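Local coordinates for 3-oxoacyl-(acyl-carrier protein) synthase II (Thermus thermophilus, PDB 1J3N) that probably catalyses the condensation of acyl chains with malonyl-acyl-carrier protein in fatty acid elongation, working as a homodimer of the thiolase-like fold, at residues Ala137-Ala140 against Ser141-Ala145; Arg318-Gly321 against Asp322-Lys325. All coordinates share one frame; numbering follows the deposited sequence.

How the contacts relate
Both contacts are short local stretches of helix, with partners three to four residues apart, from different halves of the chain. Contact 1 (137-145) comes first, at the start of helix 139-148 in the N-terminal ketoacyl synthase domain; contact 2 (318-325) follows in the C-terminal one, in the last part of helix 306-324. Their centres stand 40 Å apart, on opposite sides of the chain's centre, and their nearest atoms are about 30 Å from each other. Each stretch is tied to the large mixed sheet: contact 1 packs on strands 98-103 and 182-189, while the helix of contact 2 links strands 297-299 and 328-330. Contact 1 also meets the second subunit of the homodimer, whereas contact 2 touches no other protein chain of the assembly.

Contact 1 (Ala137-Ala140 against Ser141-Ala145); sequences ANMA and SAHIA
M139 and H143 meet one turn apart at the start of helix 139-148, and their contact is the main one between side chains here. The methionine chain, bent at chi2 and chi3 (-48° and -76°), brings its methyl obliquely to the CD2-NE2 side of the imidazole, CE 3.7 Å from NE2 of H143. On the way SD passes 4.1 Å from CB of A142. The ring's own edge lies against the backbone, with CD2 of H143 3.1 Å from O of M139.

Backbone bonds make the first helical turn: A142 N to N138 O (3.1 Å), H143 N to M139 O (3.0 Å) and I144 N to A140 O. In this thiolase-type fold the turn rests with A140 and I144 on strand 182-189 and helix 70-86; the second subunit is met by A142, on its H399, and by H143, on its I267. Cutting H143 back to an alanine is likely to leave the methionine's CE without its ring neighbour, freer to turn, and to open a gap towards I267 of the second subunit.

Ahead of these bonds, a water spans the helix start, donating to O of A137 (2.6 Å) and accepting from N of S141 (3.0 Å). The hydroxyl of S141 is hydrogen-bonded to S155 O and V102 N.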
loop_
_atom_site.group_PDB
_atom_site.type_symbol
_atom_site.label_atom_id
_atom_site.label_comp_id
_atom_site.label_asym_id
_atom_site.label_seq_id
_atom_site.Cartn_x
_atom_site.Cartn_y
_atom_site.Cartn_z
ATOM N N ALA A 137 -8.239 1.011 1.936
ATOM C CA ALA A 137 -7.141 1.980 1.875
ATOM C C ALA A 137 -6.939 2.789 0.607
ATOM O O ALA A 137 -6.586 3.962 0.679
ATOM C CB ALA A 137 -5.814 1.278 2.239
ATOM N N ASN A 138 -7.149 2.169 -0.547
ATOM C CA ASN A 138 -6.942 2.846 -1.820
ATOM C C ASN A 138 -7.990 3.897 -2.168
ATOM O O ASN A 138 -7.897 4.535 -3.219
ATOM C CB ASN A 138 -6.884 1.806 -2.938
ATOM C CG ASN A 138 -8.174 0.999 -3.048
ATOM O OD1 ASN A 138 -8.965 1.186 -3.977
ATOM N ND2 ASN A 138 -8.394 0.109 -2.091
ATOM N N MET A 139 -8.981 4.093 -1.301
ATOM C CA MET A 139 -10.023 5.065 -1.614
ATOM C C MET A 139 -9.649 6.531 -1.403
ATOM O O MET A 139 -10.357 7.416 -1.870
ATOM C CB MET A 139 -11.307 4.733 -0.861
ATOM C CG MET A 139 -11.945 3.434 -1.318
ATOM S SD MET A 139 -12.082 3.307 -3.102
ATOM C CE MET A 139 -13.442 4.390 -3.429
ATOM N N ALA A 140 -8.548 6.793 -0.705
ATOM C CA ALA A 140 -8.109 8.168 -0.521
ATOM C C ALA A 140 -7.512 8.615 -1.862
ATOM O O ALA A 140 -7.847 9.673 -2.386
ATOM C CB ALA A 140 -7.070 8.248 0.579
ATOM N N SER A 141 -6.629 7.797 -2.418
ATOM C CA SER A 141 -6.029 8.102 -3.711
ATOM C C SER A 141 -7.116 8.160 -4.788
ATOM O O SER A 141 -7.202 9.125 -5.548
ATOM C CB SER A 141 -4.999 7.039 -4.088
ATOM O OG SER A 141 -3.810 7.197 -3.330
ATOM N N ALA A 142 -7.958 7.132 -4.820
ATOM C CA ALA A 142 -9.039 7.042 -5.793
ATOM C C ALA A 142 -9.970 8.248 -5.774
ATOM O O ALA A 142 -10.326 8.782 -6.826
ATOM C CB ALA A 142 -9.849 5.770 -5.555
ATOM N N HIS A 143 -10.385 8.672 -4.585
ATOM C CA HIS A 143 -11.283 9.809 -4.497
ATOM C C HIS A 143 -10.643 11.101 -4.952
ATOM O O HIS A 143 -11.313 11.957 -5.523
ATOM C CB HIS A 143 -11.836 9.948 -3.077
ATOM C CG HIS A 143 -13.097 9.178 -2.863
ATOM N ND1 HIS A 143 -14.279 9.511 -3.492
ATOM C CD2 HIS A 143 -13.349 8.054 -2.153
ATOM C CE1 HIS A 143 -15.204 8.624 -3.178
ATOM N NE2 HIS A 143 -14.666 7.729 -2.367
ATOM N N ILE A 144 -9.342 11.247 -4.711
ATOM C CA ILE A 144 -8.651 12.452 -5.139
ATOM C C ILE A 144 -8.551 12.462 -6.662
ATOM O O ILE A 144 -8.768 13.496 -7.303
ATOM C CB ILE A 144 -7.242 12.541 -4.505
ATOM C CG1 ILE A 144 -7.370 12.854 -3.002
ATOM C CG2 ILE A 144 -6.427 13.611 -5.206
ATOM C CD1 ILE A 144 -6.114 12.534 -2.180
ATOM N N ALA A 145 -8.219 11.308 -7.239
ATOM C CA ALA A 145 -8.108 11.179 -8.690
ATOM C C ALA A 145 -9.450 11.448 -9.365
ATOM O O ALA A 145 -9.511 12.092 -10.420
ATOM C CB ALA A 145 -7.620 9.783 -9.058
HETATM O O HOH W 1 -5.315 5.639 -0.777
#

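Contact 2 (Arg318-Gly321 against Asp322-Lys325); sequences RVFG and DHAK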
loop_
_atom_site.group_PDB
_atom_site.type_symbol
_atom_site.label_atom_id
_atom_site.label_comp_id
_atom_site.label_asym_id
_atom_site.label_seq_id
_atom_site.Cartn_x
_atom_site.Cartn_y
_atom_site.Cartn_z
ATOM N N ARG A 318 25.205 6.369 15.336
ATOM C CA ARG A 318 25.929 5.390 14.544
ATOM C C ARG A 318 26.211 5.871 13.126
ATOM O O ARG A 318 27.308 5.662 12.600
ATOM C CB ARG A 318 25.159 4.069 14.493
ATOM C CG ARG A 318 25.929 2.951 13.798
ATOM C CD ARG A 318 25.210 1.607 13.855
ATOM N NE ARG A 318 24.912 1.181 15.221
ATOM C CZ ARG A 318 23.787 1.478 15.868
ATOM N NH1 ARG A 318 22.851 2.206 15.273
ATOM N NH2 ARG A 318 23.595 1.045 17.109
ATOM N N VAL A 319 25.225 6.516 12.509
ATOM C CA VAL A 319 25.368 7.006 11.142
ATOM C C VAL A 319 26.104 8.340 11.038
ATOM O O VAL A 319 26.807 8.591 10.067
ATOM C CB VAL A 319 23.986 7.182 10.465
ATOM C CG1 VAL A 319 24.163 7.654 9.032
ATOM C CG2 VAL A 319 23.218 5.877 10.502
ATOM N N PHE A 320 25.947 9.195 12.041
ATOM C CA PHE A 320 26.581 10.507 11.999
ATOM C C PHE A 320 27.826 10.681 12.874
ATOM O O PHE A 320 28.472 11.724 12.829
ATOM C CB PHE A 320 25.533 11.575 12.324
ATOM C CG PHE A 320 24.438 11.672 11.288
ATOM C CD1 PHE A 320 24.622 12.418 10.127
ATOM C CD2 PHE A 320 23.233 11.000 11.464
ATOM C CE1 PHE A 320 23.623 12.497 9.159
ATOM C CE2 PHE A 320 22.230 11.071 10.501
ATOM C CZ PHE A 320 22.427 11.824 9.345
ATOM N N GLY A 321 28.159 9.658 13.653
ATOM C CA GLY A 321 29.340 9.716 14.504
ATOM C C GLY A 321 29.663 11.064 15.131
ATOM O O GLY A 321 28.850 11.627 15.859
ATOM N N ASP A 322 30.857 11.576 14.845
ATOM C CA ASP A 322 31.307 12.855 15.389
ATOM C C ASP A 322 30.360 13.998 15.058
ATOM O O ASP A 322 30.324 15.010 15.764
ATOM C CB ASP A 322 32.697 13.218 14.847
ATOM C CG ASP A 322 33.752 12.178 15.176
ATOM O OD1 ASP A 322 33.894 11.824 16.367
ATOM O OD2 ASP A 322 34.451 11.725 14.239
ATOM N N HIS A 323 29.596 13.839 13.984
ATOM C CA HIS A 323 28.673 14.882 13.556
ATOM C C HIS A 323 27.353 14.929 14.318
ATOM O O HIS A 323 26.712 15.979 14.396
ATOM C CB HIS A 323 28.378 14.738 12.066
ATOM C CG HIS A 323 27.597 15.881 11.504
ATOM N ND1 HIS A 323 28.127 17.145 11.365
ATOM C CD2 HIS A 323 26.313 15.961 11.077
ATOM C CE1 HIS A 323 27.205 17.956 10.878
ATOM N NE2 HIS A 323 26.095 17.262 10.694
ATOM N N ALA A 324 26.952 13.792 14.874
ATOM C CA ALA A 324 25.706 13.692 15.615
ATOM C C ALA A 324 25.567 14.807 16.642
ATOM O O ALA A 324 24.480 15.353 16.840
ATOM C CB ALA A 324 25.626 12.328 16.305
ATOM N N LYS A 325 26.680 15.146 17.284
ATOM C CA LYS A 325 26.707 16.181 18.306
ATOM C C LYS A 325 26.459 17.581 17.744
ATOM O O LYS A 325 26.150 18.514 18.492
ATOM C CB LYS A 325 28.056 16.133 19.044
ATOM C CG LYS A 325 28.334 14.785 19.719
ATOM C CD LYS A 325 29.718 14.715 20.365
ATOM C CE LYS A 325 30.829 14.765 19.324
ATOM N NZ LYS A 325 32.179 14.572 19.923
#
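F320 meets the next turn first through its CB, which lies 3.7 Å from N of A324 and 4.1 Å from that alanine's own CB. From there, with CG anti to the carbonyl carbon (chi1 -65°), beside the backbone N, the ring leads away from 322-325 and lies alongside the imidazole of H323, both pointing the same way. CD1 touches CD2 of H323 at 4.0 Å: the phenyl atom comes to the edge of the imidazole, near its plane, while the imidazole carbon approaches the phenyl obliquely. V319 CG1 lies over one face of the phenyl, off toward the rim, and beyond the turn the ring packs on P292, V295, L327 and L285.

This is the last part of helix 306-324, the connecting helix of a beta-alpha-beta unit between strands 297-299 and 328-330. The helix is kinked and weakly bonded here: H323 N bonds to O of F320 at 2.7 Å and A324 N to O of G321 at 3.0 Å, each three residues back; a weak bond also joins A324 N to O of F320. G321 has a positive phi (36°), which favours glycine. H323, with CG anti to its backbone N (chi1 -172°), sends NE2 to a hydrogen bond with V295 O.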